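Local structure of vanadium-dependent haloperoxidase (Zobellia galactanivorans, 4CIT) at residues Ser234-Glu239 against Ser335-Pro340; Gln357-Pro362 against Gly421-Arg426; Ser417-Gly422 against Ala427-Gly432. The protein is a vanadium-dependent iodoperoxidase, which probably uses its bound vanadate to oxidise iodide at the expense of hydrogen peroxide. One frame throughout, in Å; residues are numbered along the deposited sequence.

Contact 1 of 3, residues Ser234-Glu239 against Ser335-Pro340; sequences SAFYKE and SNLIRP. With VO4 (vanadate ion), chain F.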
ATOM      1  N   SER A 234     -10.260   8.393  33.220  1.00 20.81           N
ATOM      2  CA  SER A 234      -9.282   7.562  32.558  1.00 18.60           C
ATOM      3  C   SER A 234      -8.851   8.112  31.145  1.00 17.09           C
ATOM      4  O   SER A 234      -9.614   8.870  30.459  1.00 16.41           O
ATOM      5  CB  SER A 234      -9.770   6.169  32.431  1.00 19.57           C
ATOM      6  OG  SER A 234     -10.803   6.022  31.417  1.00 18.30           O
ATOM      7  N   ALA A 235      -7.640   7.739  30.729  1.00 15.61           N
ATOM      8  CA  ALA A 235      -7.172   8.144  29.386  1.00 16.30           C
ATOM      9  C   ALA A 235      -8.099   7.534  28.293  1.00 13.98           C
ATOM     10  O   ALA A 235      -8.464   8.233  27.339  1.00 16.61           O
ATOM     11  CB  ALA A 235      -5.686   7.759  29.124  1.00 16.30           C
ATOM     12  N   PHE A 236      -8.535   6.283  28.441  1.00 15.13           N
ATOM     13  CA  PHE A 236      -9.360   5.627  27.460  1.00 13.55           C
ATOM     14  C   PHE A 236     -10.684   6.371  27.305  1.00 15.36           C
ATOM     15  O   PHE A 236     -11.148   6.709  26.193  1.00 11.86           O
ATOM     16  CB  PHE A 236      -9.580   4.163  27.769  1.00 13.57           C
ATOM     17  CG  PHE A 236     -10.382   3.429  26.706  1.00 13.07           C
ATOM     18  CD1 PHE A 236     -11.763   3.454  26.766  1.00 12.39           C
ATOM     19  CD2 PHE A 236      -9.778   2.870  25.578  1.00 14.30           C
ATOM     20  CE1 PHE A 236     -12.522   2.825  25.803  1.00 14.91           C
ATOM     21  CE2 PHE A 236     -10.530   2.283  24.575  1.00 15.25           C
ATOM     22  CZ  PHE A 236     -11.923   2.254  24.702  1.00 14.38           C
ATOM     23  N   TYR A 237     -11.290   6.691  28.429  1.00 14.15           N
ATOM     24  CA  TYR A 237     -12.578   7.347  28.405  0.50 17.26           C
ATOM     25  C   TYR A 237     -12.471   8.721  27.764  1.00 16.72           C
ATOM     26  O   TYR A 237     -13.355   9.132  26.985  1.00 15.78           O
ATOM     27  CB  TYR A 237     -13.189   7.425  29.815  0.50 18.48           C
ATOM     28  CG  TYR A 237     -14.710   7.532  29.744  0.50 19.52           C
ATOM     29  CD1 TYR A 237     -15.471   6.402  29.496  0.50 20.78           C
ATOM     30  CD2 TYR A 237     -15.364   8.739  29.911  0.50 22.67           C
ATOM     31  CE1 TYR A 237     -16.847   6.445  29.432  0.50 22.39           C
ATOM     32  CE2 TYR A 237     -16.770   8.802  29.846  0.50 22.63           C
ATOM     33  CZ  TYR A 237     -17.488   7.638  29.608  0.50 24.80           C
ATOM     34  OH  TYR A 237     -18.870   7.652  29.516  0.50 26.73           O
ATOM     35  N   LYS A 238     -11.409   9.448  28.066  1.00 15.76           N
ATOM     36  CA  LYS A 238     -11.183  10.691  27.401  1.00 16.15           C
ATOM     37  C   LYS A 238     -11.154  10.543  25.906  1.00 13.61           C
ATOM     38  O   LYS A 238     -11.718  11.352  25.178  1.00 12.25           O
ATOM     39  CB  LYS A 238      -9.975  11.443  27.965  1.00 22.11           C
ATOM     40  CG  LYS A 238     -10.311  11.846  29.414  1.00 32.39           C
ATOM     41  CD  LYS A 238      -9.246  12.749  30.015  1.00 35.93           C
ATOM     42  CE  LYS A 238      -9.527  13.057  31.477  1.00 39.86           C
ATOM     43  NZ  LYS A 238      -8.271  13.564  32.068  1.00 40.93           N
ATOM     44  N   GLU A 239     -10.435   9.533  25.442  1.00 11.85           N
ATOM     45  CA  GLU A 239     -10.338   9.350  24.005  1.00 12.54           C
ATOM     46  C   GLU A 239     -11.653   8.878  23.346  1.00 11.02           C
ATOM     47  O   GLU A 239     -11.960   9.295  22.265  1.00 10.87           O
ATOM     48  CB  GLU A 239      -9.225   8.301  23.717  1.00 15.05           C
ATOM     49  CG  GLU A 239      -7.891   8.927  24.022  1.00 17.73           C
ATOM     50  CD  GLU A 239      -6.731   8.391  23.269  1.00 22.31           C
ATOM     51  OE1 GLU A 239      -6.888   7.492  22.415  1.00 20.82           O
ATOM     52  OE2 GLU A 239      -5.614   8.950  23.551  1.00 24.49           O
ATOM     53  N   SER A 335      -2.781  -6.078  20.507  1.00  9.93           N
ATOM     54  CA  SER A 335      -3.587  -5.285  21.434  1.00 10.77           C
ATOM     55  C   SER A 335      -5.113  -5.671  21.338  1.00 11.78           C
ATOM     56  O   SER A 335      -5.857  -5.551  22.327  1.00 10.90           O
ATOM     57  CB  SER A 335      -3.341  -3.799  21.201  1.00 12.00           C
ATOM     58  OG  SER A 335      -3.641  -3.419  19.896  1.00 12.63           O
ATOM     59  N   ASN A 336      -5.529  -6.084  20.138  0.50 10.38           N
ATOM     60  CA  ASN A 336      -6.860  -6.569  19.867  0.50 10.51           C
ATOM     61  C   ASN A 336      -7.942  -5.703  20.536  0.50  9.84           C
ATOM     62  O   ASN A 336      -8.739  -6.175  21.338  0.50 10.81           O
ATOM     63  CB  ASN A 336      -6.947  -8.025  20.312  0.50 10.99           C
ATOM     64  CG  ASN A 336      -8.215  -8.704  19.845  0.50 11.13           C
ATOM     65  OD1 ASN A 336      -8.697  -8.505  18.740  0.50 11.00           O
ATOM     66  ND2 ASN A 336      -8.731  -9.560  20.689  0.50 13.38           N
ATOM     67  N   LEU A 337      -7.912  -4.419  20.198  1.00  9.69           N
ATOM     68  CA  LEU A 337      -8.718  -3.380  20.847  1.00  9.31           C
ATOM     69  C   LEU A 337     -10.036  -3.124  20.202  1.00  9.49           C
ATOM     70  O   LEU A 337     -10.140  -2.946  19.000  1.00  8.62           O
ATOM     71  CB  LEU A 337      -7.898  -2.103  20.889  1.00  9.72           C
ATOM     72  CG  LEU A 337      -8.474  -0.976  21.764  1.00 11.60           C
ATOM     73  CD1 LEU A 337      -8.536  -1.319  23.272  1.00 14.04           C
ATOM     74  CD2 LEU A 337      -7.652   0.320  21.518  1.00 12.67           C
ATOM     75  N   ILE A 338     -11.065  -2.998  21.054  1.00  9.24           N
ATOM     76  CA  ILE A 338     -12.417  -2.683  20.639  1.00 10.44           C
ATOM     77  C   ILE A 338     -12.541  -1.339  19.921  1.00  8.85           C
ATOM     78  O   ILE A 338     -11.834  -0.384  20.259  1.00  8.98           O
ATOM     79  CB  ILE A 338     -13.251  -2.696  21.952  1.00 10.29           C
ATOM     80  CG1 ILE A 338     -14.749  -2.785  21.679  1.00 12.32           C
ATOM     81  CG2 ILE A 338     -12.859  -1.527  22.853  1.00 11.26           C
ATOM     82  CD1 ILE A 338     -15.479  -3.315  22.959  1.00 13.13           C
ATOM     83  N   ARG A 339     -13.404  -1.273  18.892  1.00  8.04           N
ATOM     84  CA  ARG A 339     -13.670  -0.104  18.131  1.00  8.42           C
ATOM     85  C   ARG A 339     -14.623   0.835  18.850  1.00  8.92           C
ATOM     86  O   ARG A 339     -15.426   0.407  19.692  1.00  8.82           O
ATOM     87  CB  ARG A 339     -14.241  -0.496  16.760  1.00  8.84           C
ATOM     88  CG  ARG A 339     -13.237  -1.180  15.904  1.00  9.07           C
ATOM     89  CD  ARG A 339     -12.351  -0.138  15.202  1.00  9.78           C
ATOM     90  NE  ARG A 339     -11.477  -0.799  14.210  1.00  9.77           N
ATOM     91  CZ  ARG A 339     -10.922  -0.201  13.174  1.00 10.33           C
ATOM     92  NH1 ARG A 339     -10.989   1.112  12.996  1.00 11.48           N
ATOM     93  NH2 ARG A 339     -10.140  -0.906  12.363  1.00 11.56           N
ATOM     94  N   PRO A 340     -14.507   2.162  18.579  1.00  8.02           N
ATOM     95  CA  PRO A 340     -15.269   3.168  19.257  1.00  9.27           C
ATOM     96  C   PRO A 340     -16.807   2.969  19.227  1.00  9.94           C
ATOM     97  O   PRO A 340     -17.442   3.132  20.315  1.00  9.21           O
ATOM     98  CB  PRO A 340     -14.884   4.458  18.520  1.00  9.34           C
ATOM     99  CG  PRO A 340     -13.549   4.235  18.005  1.00  9.65           C
ATOM    100  CD  PRO A 340     -13.552   2.760  17.617  1.00  9.01           C
TER
HETATM  101  O4  VO4 F1453      -9.569   1.420  10.398  1.00 15.56           O
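One aromatic side chain makes the whole of this contact from the helix side: the ring of Phe-236 spans two consecutive loop residues, Leu-337 and Ile-338. Its CE2 lies 4.3 Å from Leu-337 CD1, and its CZ is 4.3 Å from Ile-338 CG2. Both methyls approach the ring obliquely, one at each of two adjoining ring atoms. The ring gets there because CG is placed trans to the backbone nitrogen (chi1 -177°), which sends it out from the first turn of helix 235-253. Ser-234 caps that turn, its OG accepting from Tyr-237 N at 3.1 Å. Tyr-228 and Tyr-425 also meet the Phe-236 ring, so the aliphatic pair is part of a larger apolar patch. The loop itself carries the end of the KX6RP signature of the PAP2 superfamily, in which the arginine is Arg-339. Its CB points away from the phenylalanine, and a bend at chi2 leads the chain to the vanadate. There the guanidinium meets oxygen O4 edge-on and in its own plane, forking two bonds onto one atom. Arg-339 NH1 donates to O4 at 3.0 Å (152° at the hydrogen). Arg-339 NH2 gives the same oxygen, O4, a second bond of 3.1 Å. The rotation of the guanidinium is fixed further by Phe-361 O, which accepts from Arg-339 NE, and by Ile-423 O, which accepts from NH1.

Contact 2 of 3, residues Gln357-Pro362 against Gly421-Arg426; sequences QTPPFP and GGIHYR. With VO4 (vanadate ion), chain B; VO4 (vanadate ion), chain F; VO4 (vanadate ion), chain E; VO4 (vanadate ion), chain D.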
ATOM      1  N   GLN A 357     -18.431   3.613   8.065  1.00 10.88           N
ATOM      2  CA  GLN A 357     -18.556   2.267   8.561  0.50 11.42           C
ATOM      3  C   GLN A 357     -17.234   1.771   9.162  1.00 12.31           C
ATOM      4  O   GLN A 357     -16.182   2.033   8.585  1.00 13.49           O
ATOM      5  CB  GLN A 357     -18.950   1.360   7.407  0.50 11.53           C
ATOM      6  CG  GLN A 357     -19.233  -0.063   7.849  0.50 12.27           C
ATOM      7  CD  GLN A 357     -19.834  -0.946   6.718  0.50 13.51           C
ATOM      8  OE1 GLN A 357     -19.234  -1.995   6.290  0.50 11.98           O
ATOM      9  NE2 GLN A 357     -21.045  -0.536   6.260  0.50 14.24           N
ATOM     10  N   THR A 358     -17.306   1.008  10.255  1.00 11.54           N
ATOM     11  CA  THR A 358     -16.101   0.550  10.926  1.00 11.30           C
ATOM     12  C   THR A 358     -15.544  -0.636  10.184  1.00 10.25           C
ATOM     13  O   THR A 358     -16.292  -1.525   9.879  1.00 11.17           O
ATOM     14  CB  THR A 358     -16.417   0.159  12.399  1.00 12.62           C
ATOM     15  OG1 THR A 358     -17.016   1.313  13.066  1.00 13.79           O
ATOM     16  CG2 THR A 358     -15.094  -0.210  13.071  1.00 13.94           C
ATOM     17  N   PRO A 359     -14.252  -0.608   9.827  1.00 10.98           N
ATOM     18  CA  PRO A 359     -13.652  -1.739   9.209  1.00 11.66           C
ATOM     19  C   PRO A 359     -13.518  -2.943  10.075  1.00 10.23           C
ATOM     20  O   PRO A 359     -13.367  -2.846  11.281  1.00 10.07           O
ATOM     21  CB  PRO A 359     -12.291  -1.215   8.804  1.00 12.38           C
ATOM     22  CG  PRO A 359     -12.405   0.273   8.800  1.00 13.86           C
ATOM     23  CD  PRO A 359     -13.316   0.499   9.932  1.00 11.89           C
ATOM     24  N   PRO A 360     -13.523  -4.151   9.461  1.00 10.76           N
ATOM     25  CA  PRO A 360     -13.555  -5.362  10.230  1.00 12.10           C
ATOM     26  C   PRO A 360     -12.241  -5.879  10.743  1.00 10.66           C
ATOM     27  O   PRO A 360     -11.797  -6.942  10.358  1.00 11.42           O
ATOM     28  CB  PRO A 360     -14.165  -6.377   9.243  1.00 12.06           C
ATOM     29  CG  PRO A 360     -13.651  -5.913   7.915  1.00 12.84           C
ATOM     30  CD  PRO A 360     -13.606  -4.389   8.001  1.00 12.87           C
ATOM     31  N   PHE A 361     -11.622  -5.156  11.662  1.00  9.69           N
ATOM     32  CA  PHE A 361     -10.385  -5.547  12.259  1.00  9.17           C
ATOM     33  C   PHE A 361     -10.130  -4.694  13.486  1.00  8.70           C
ATOM     34  O   PHE A 361     -10.761  -3.578  13.599  1.00  7.76           O
ATOM     35  CB  PHE A 361      -9.179  -5.572  11.307  1.00  9.99           C
ATOM     36  CG  PHE A 361      -9.151  -4.490  10.296  1.00  8.98           C
ATOM     37  CD1 PHE A 361      -8.634  -3.255  10.604  1.00  9.84           C
ATOM     38  CD2 PHE A 361      -9.616  -4.729   9.031  1.00  8.57           C
ATOM     39  CE1 PHE A 361      -8.534  -2.261   9.677  1.00 10.01           C
ATOM     40  CE2 PHE A 361      -9.575  -3.754   8.077  1.00  8.77           C
ATOM     41  CZ  PHE A 361      -9.067  -2.486   8.400  1.00  9.08           C
ATOM     42  N   PRO A 362      -9.284  -5.169  14.417  1.00  9.24           N
ATOM     43  CA  PRO A 362      -9.048  -4.424  15.633  1.00  8.86           C
ATOM     44  C   PRO A 362      -8.485  -3.013  15.406  1.00  9.62           C
ATOM     45  O   PRO A 362      -7.969  -2.664  14.334  1.00  9.30           O
ATOM     46  CB  PRO A 362      -8.066  -5.286  16.410  1.00  9.01           C
ATOM     47  CG  PRO A 362      -8.386  -6.647  15.934  1.00  9.61           C
ATOM     48  CD  PRO A 362      -8.610  -6.462  14.496  1.00  9.85           C
ATOM     49  N   GLY A 421     -13.921  10.232  10.906  1.00  9.01           N
ATOM     50  CA  GLY A 421     -14.708   9.107  10.525  1.00  9.95           C
ATOM     51  C   GLY A 421     -15.377   8.288  11.629  1.00  9.79           C
ATOM     52  O   GLY A 421     -16.276   7.458  11.313  1.00 10.40           O
ATOM     53  N   GLY A 422     -14.973   8.484  12.879  1.00  8.24           N
ATOM     54  CA  GLY A 422     -15.567   7.814  14.054  1.00  7.94           C
ATOM     55  C   GLY A 422     -15.144   6.420  14.281  1.00  8.71           C
ATOM     56  O   GLY A 422     -15.787   5.710  15.034  1.00 10.00           O
ATOM     57  N   ILE A 423     -14.017   6.002  13.645  1.00  9.05           N
ATOM     58  CA  ILE A 423     -13.588   4.613  13.721  1.00  9.64           C
ATOM     59  C   ILE A 423     -12.262   4.353  14.441  1.00  9.35           C
ATOM     60  O   ILE A 423     -11.891   3.228  14.658  1.00  9.58           O
ATOM     61  CB  ILE A 423     -13.624   3.893  12.329  1.00 10.96           C
ATOM     62  CG1 ILE A 423     -12.527   4.397  11.413  1.00 13.34           C
ATOM     63  CG2 ILE A 423     -15.040   3.978  11.768  1.00 11.89           C
ATOM     64  CD1 ILE A 423     -12.767   5.709  10.758  1.00 13.83           C
ATOM     65  N   HIS A 424     -11.508   5.395  14.726  1.00  8.71           N
ATOM     66  CA  HIS A 424     -10.259   5.319  15.519  1.00  8.68           C
ATOM     67  C   HIS A 424     -10.250   6.295  16.617  1.00  9.97           C
ATOM     68  O   HIS A 424     -10.673   7.439  16.461  1.00 11.37           O
ATOM     69  CB  HIS A 424      -8.995   5.521  14.638  1.00  9.14           C
ATOM     70  CG  HIS A 424      -8.599   4.307  13.836  1.00  8.87           C
ATOM     71  ND1 HIS A 424      -8.172   3.130  14.394  1.00  9.14           N
ATOM     72  CD2 HIS A 424      -8.652   4.083  12.495  1.00  9.41           C
ATOM     73  CE1 HIS A 424      -7.899   2.260  13.428  1.00  9.58           C
ATOM     74  NE2 HIS A 424      -8.194   2.810  12.265  1.00  9.23           N
ATOM     75  N   TYR A 425      -9.623   5.911  17.722  1.00  9.31           N
ATOM     76  CA  TYR A 425      -9.285   6.860  18.799  1.00 10.06           C
ATOM     77  C   TYR A 425      -8.000   7.639  18.458  1.00  9.75           C
ATOM     78  O   TYR A 425      -7.158   7.200  17.648  1.00  9.77           O
ATOM     79  CB  TYR A 425      -9.021   6.101  20.127  1.00  9.93           C
ATOM     80  CG  TYR A 425     -10.053   5.045  20.517  1.00 10.81           C
ATOM     81  CD1 TYR A 425     -11.244   5.362  21.051  1.00 11.23           C
ATOM     82  CD2 TYR A 425      -9.809   3.729  20.250  1.00 11.49           C
ATOM     83  CE1 TYR A 425     -12.219   4.371  21.369  1.00 11.73           C
ATOM     84  CE2 TYR A 425     -10.722   2.728  20.576  1.00 11.82           C
ATOM     85  CZ  TYR A 425     -11.949   3.054  21.113  1.00 11.44           C
ATOM     86  OH  TYR A 425     -12.786   1.979  21.364  1.00 12.12           O
ATOM     87  N   ARG A 426      -7.752   8.720  19.193  1.00 10.12           N
ATOM     88  CA  ARG A 426      -6.555   9.504  19.004  1.00 11.15           C
ATOM     89  C   ARG A 426      -5.276   8.712  19.045  1.00 11.09           C
ATOM     90  O   ARG A 426      -4.354   8.959  18.200  1.00  9.79           O
ATOM     91  CB  ARG A 426      -6.535  10.714  19.989  1.00 12.84           C
ATOM     92  CG  ARG A 426      -5.261  11.587  19.935  1.00 16.13           C
ATOM     93  CD  ARG A 426      -5.389  12.667  20.998  1.00 19.52           C
ATOM     94  NE  ARG A 426      -6.393  13.638  20.570  1.00 25.47           N
ATOM     95  CZ  ARG A 426      -6.189  14.646  19.723  1.00 36.64           C
ATOM     96  NH1 ARG A 426      -4.964  14.912  19.258  1.00 38.75           N
ATOM     97  NH2 ARG A 426      -7.207  15.458  19.374  1.00 42.00           N
TER
HETATM   98  V   VO4 B1449      -8.050   1.847  10.341  1.00 11.88           V
HETATM   99  O4  VO4 F1453      -9.569   1.420  10.398  1.00 15.56           O
HETATM  100  O3  VO4 E1452      -6.940   0.735  11.036  1.00 14.80           O
HETATM  101  O2  VO4 D1451      -7.325   3.485   9.821  1.00 10.34           O
HETATM  102  O   HOH W   1     -16.201   2.882  15.361  1.00  8.99           O
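The vanadate pocket of the PAP2 superfamily fold is walled here by two loops, which meet where Ile-423 lies against Thr-358 and Pro-359, one residue before the histidine that ends the SRX5H signature. That histidine, His-424, binds vanadium through NE2 at 2.2 Å. Oxygens O2, O3 and O4 stand round the metal in a plane nearly perpendicular to the bond from NE2, consistent with the trigonal bipyramid of other vanadium haloperoxidases, with histidine at an apex. The imidazole is anchored from behind by Glu-363, whose OE2 bonds to ND1 and also to Tyr-425 N, a second-shell arrangement that fixes the turn of the ring. From the other loop, Pro-359 brings CG to 3.5 Å from O4, and Phe-361 turns the edge of its ring to O3, with CE1 3.7 Å from that oxygen and in plane. The apolar seam between the loops is carried by Ile-423. Its CG1 occupies the position between the backbone nitrogen and carbonyl carbon (chi1 71°), while Ile-423 CG2 is directed to the facing loop and comes within 3.6 Å of Thr-358 OG1, the two side chains sliding past each other in opposite senses. Pro-359 crosses the isoleucine at about a right angle, its CD 4.2 Å from Ile-423 CB. Thr-358 OG1 is also hydrogen-bonded to Glu-341, and a water donates to it at 2.9 Å while giving its other hydrogen to Gly-422 O, also at 2.9 Å.

Contact 3 of 3, residues Ser417-Gly422 against Ala427-Gly432; sequences SRMYGG and AAIEVG. With VO4 (vanadate ion), chain D.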
ATOM      1  N   SER A 417      -8.453  11.956   9.223  1.00 10.87           N
ATOM      2  CA  SER A 417      -9.721  11.534   8.598  1.00 11.82           C
ATOM      3  C   SER A 417     -10.354  10.412   9.366  1.00 10.47           C
ATOM      4  O   SER A 417     -11.566  10.293   9.336  1.00  9.88           O
ATOM      5  CB  SER A 417      -9.533  11.121   7.166  1.00  9.95           C
ATOM      6  OG  SER A 417      -8.974   9.848   7.104  1.00 10.38           O
ATOM      7  N   ARG A 418      -9.539   9.592  10.045  1.00 11.40           N
ATOM      8  CA  ARG A 418     -10.068   8.480  10.844  1.00 11.78           C
ATOM      9  C   ARG A 418     -10.745   8.909  12.156  1.00 11.12           C
ATOM     10  O   ARG A 418     -11.575   8.151  12.632  1.00 11.36           O
ATOM     11  CB  ARG A 418      -8.991   7.433  11.124  1.00 13.78           C
ATOM     12  CG  ARG A 418      -8.195   7.088   9.875  1.00 16.40           C
ATOM     13  CD  ARG A 418      -9.020   6.667   8.681  1.00 16.05           C
ATOM     14  NE  ARG A 418      -9.477   5.245   8.804  1.00 17.04           N
ATOM     15  CZ  ARG A 418     -10.441   4.668   8.117  1.00 18.67           C
ATOM     16  NH1 ARG A 418     -11.177   5.325   7.235  1.00 18.41           N
ATOM     17  NH2 ARG A 418     -10.694   3.327   8.299  1.00 20.93           N
ATOM     18  N   MET A 419     -10.392  10.087  12.656  1.00 10.91           N
ATOM     19  CA  MET A 419     -11.069  10.690  13.813  1.00 11.62           C
ATOM     20  C   MET A 419     -12.382  11.255  13.350  1.00 11.96           C
ATOM     21  O   MET A 419     -13.455  10.947  13.974  1.00 10.82           O
ATOM     22  CB  MET A 419     -10.203  11.784  14.458  1.00 12.36           C
ATOM     23  CG  MET A 419     -10.969  12.555  15.528  1.00 13.45           C
ATOM     24  SD  MET A 419     -11.527  11.613  16.955  1.00 12.48           S
ATOM     25  CE  MET A 419      -9.907  10.911  17.424  1.00 15.72           C
ATOM     26  N   TYR A 420     -12.350  11.998  12.232  1.00 10.47           N
ATOM     27  CA  TYR A 420     -13.635  12.491  11.666  1.00 10.68           C
ATOM     28  C   TYR A 420     -14.521  11.366  11.313  1.00  9.83           C
ATOM     29  O   TYR A 420     -15.749  11.511  11.358  1.00 10.12           O
ATOM     30  CB  TYR A 420     -13.394  13.307  10.423  1.00 10.58           C
ATOM     31  CG  TYR A 420     -12.423  14.478  10.571  1.00 11.07           C
ATOM     32  CD1 TYR A 420     -12.308  15.169  11.762  1.00 12.44           C
ATOM     33  CD2 TYR A 420     -11.711  14.970   9.457  1.00 12.54           C
ATOM     34  CE1 TYR A 420     -11.457  16.283  11.889  1.00 13.95           C
ATOM     35  CE2 TYR A 420     -10.850  16.065   9.578  1.00 12.31           C
ATOM     36  CZ  TYR A 420     -10.739  16.707  10.763  1.00 16.10           C
ATOM     37  OH  TYR A 420      -9.941  17.818  10.908  1.00 18.37           O
ATOM     38  N   GLY A 421     -13.921  10.232  10.906  1.00  9.01           N
ATOM     39  CA  GLY A 421     -14.708   9.107  10.525  1.00  9.95           C
ATOM     40  C   GLY A 421     -15.377   8.288  11.629  1.00  9.79           C
ATOM     41  O   GLY A 421     -16.276   7.458  11.313  1.00 10.40           O
ATOM     42  N   GLY A 422     -14.973   8.484  12.879  1.00  8.24           N
ATOM     43  CA  GLY A 422     -15.567   7.814  14.054  1.00  7.94           C
ATOM     44  C   GLY A 422     -15.144   6.420  14.281  1.00  8.71           C
ATOM     45  O   GLY A 422     -15.787   5.710  15.034  1.00 10.00           O
ATOM     46  N   ALA A 427      -5.122   7.851  20.041  1.00  9.44           N
ATOM     47  CA  ALA A 427      -3.837   7.100  20.193  1.00 10.46           C
ATOM     48  C   ALA A 427      -3.504   6.264  18.980  1.00 10.19           C
ATOM     49  O   ALA A 427      -2.332   6.252  18.508  1.00  9.43           O
ATOM     50  CB  ALA A 427      -3.825   6.268  21.427  1.00 12.17           C
ATOM     51  N   ALA A 428      -4.518   5.570  18.416  1.00  9.65           N
ATOM     52  CA  ALA A 428      -4.285   4.715  17.240  1.00  9.62           C
ATOM     53  C   ALA A 428      -3.812   5.529  16.051  1.00  9.13           C
ATOM     54  O   ALA A 428      -2.941   5.089  15.291  1.00  9.70           O
ATOM     55  CB  ALA A 428      -5.578   3.989  16.877  1.00  9.53           C
ATOM     56  N   ILE A 429      -4.237   6.779  15.984  1.00  9.23           N
ATOM     57  CA  ILE A 429      -3.874   7.663  14.932  1.00  9.60           C
ATOM     58  C   ILE A 429      -2.498   8.302  15.127  1.00  9.88           C
ATOM     59  O   ILE A 429      -1.624   8.187  14.250  1.00 11.02           O
ATOM     60  CB  ILE A 429      -4.950   8.796  14.773  1.00  9.67           C
ATOM     61  CG1 ILE A 429      -6.328   8.192  14.377  1.00 10.13           C
ATOM     62  CG2 ILE A 429      -4.473   9.875  13.828  1.00 10.44           C
ATOM     63  CD1 ILE A 429      -7.447   9.171  14.552  1.00 10.74           C
ATOM     64  N   GLU A 430      -2.276   8.905  16.298  1.00  9.14           N
ATOM     65  CA  GLU A 430      -1.002   9.610  16.590  1.00 10.90           C
ATOM     66  C   GLU A 430       0.158   8.643  16.721  1.00  9.94           C
ATOM     67  O   GLU A 430       1.220   8.832  16.086  1.00 11.78           O
ATOM     68  CB  GLU A 430      -1.158  10.426  17.829  1.00 10.88           C
ATOM     69  CG  GLU A 430      -2.134  11.569  17.526  1.00 15.10           C
ATOM     70  CD  GLU A 430      -2.206  12.579  18.666  1.00 19.69           C
ATOM     71  OE1 GLU A 430      -1.671  12.327  19.719  1.00 25.42           O
ATOM     72  OE2 GLU A 430      -2.833  13.603  18.488  1.00 25.07           O
ATOM     73  N   VAL A 431      -0.078   7.569  17.454  1.00 10.35           N
ATOM     74  CA  VAL A 431       0.934   6.566  17.634  1.00 10.18           C
ATOM     75  C   VAL A 431       1.164   5.829  16.319  1.00  9.85           C
ATOM     76  O   VAL A 431       2.336   5.443  15.954  1.00  9.63           O
ATOM     77  CB  VAL A 431       0.641   5.592  18.801  1.00 10.73           C
ATOM     78  CG1 VAL A 431       1.715   4.548  18.817  1.00 11.13           C
ATOM     79  CG2 VAL A 431       0.488   6.377  20.103  1.00 12.90           C
ATOM     80  N   GLY A 432       0.093   5.613  15.543  1.00  9.94           N
ATOM     81  CA  GLY A 432       0.235   4.964  14.240  1.00 11.02           C
ATOM     82  C   GLY A 432       1.059   5.745  13.233  1.00 10.13           C
ATOM     83  O   GLY A 432       1.908   5.187  12.525  1.00  8.68           O
TER
HETATM   84  O2  VO4 D1451      -7.325   3.485   9.821  1.00 10.34           O
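Ile-429 drives the end of its chain into the flank of the opposite helix, where CD1 meets Arg-418 and Met-419 together. The isoleucine is extended through CD1 (chi2 165°), and this reach lets one methyl touch both residues: it lies 4.1 Å from Arg-418 CB and 3.8 Å from Met-419 CB. The same CD1 sits 3.6 Å from Met-419 N, so the methyl packs on backbone as well as side chain. Met-419 runs across the isoleucine at about a right angle and, bent at chi2 and chi3, brings its CE to 4.2 Å from Ile-429 CD1. Arg-418 behaves differently. Its CB points to Ile-429, but bends at chi2 and chi3 swing the chain off to the vanadate, where Arg-418 NE donates to vanadate O2 at 3.0 Å (145° at the hydrogen), the oxygen lying at the edge of the guanidinium and near its plane. NH2 bonds to another vanadate oxygen and NH1 forms a salt bridge with Asp-267, so the arginine is gripped at all three nitrogens. A leucine in its place would probably leave Asp-267 without its mate and the vanadate oxygens without two of their donors. Ser-417 and Arg-418 open the SRX5H signature, and the turn after them is a Schellman motif at Gly-422, which takes positive phi (78°) as its N returns to Met-419 O at 3.1 Å. A short loop carries helix 407-420 into helix 426-446, which comes back alongside it, roughly antiparallel. Met-419 also packs on Val-243 and Val-246 of helix 235-253, Ser-417 and Tyr-420 touch helix 258-266, and Ile-429 reaches Ser-369 on helix 367-383.

All three contacts are buried, no touching residue being exposed; what differs is position, the centre of contact 1 lying about 26 Å from the chain's centre and those of contacts 2 and 3 about 18 Å. Contact 1 is aromatic-aliphatic and bears on the vanadate only through its arginine; contact 2 combines metal coordination with an apolar seam and a bridging water; contact 3 joins two helices through one methyl. Contacts 2 and 3 share Gly-421 and Gly-422 and thus the same turn. Contact 1 is tied to both, by a probable hydrogen bond from Tyr-425 OH to Ile-338 O and another between Ala-427 N and Glu-239 OE1. Around one anion, each contributes a different signature residue.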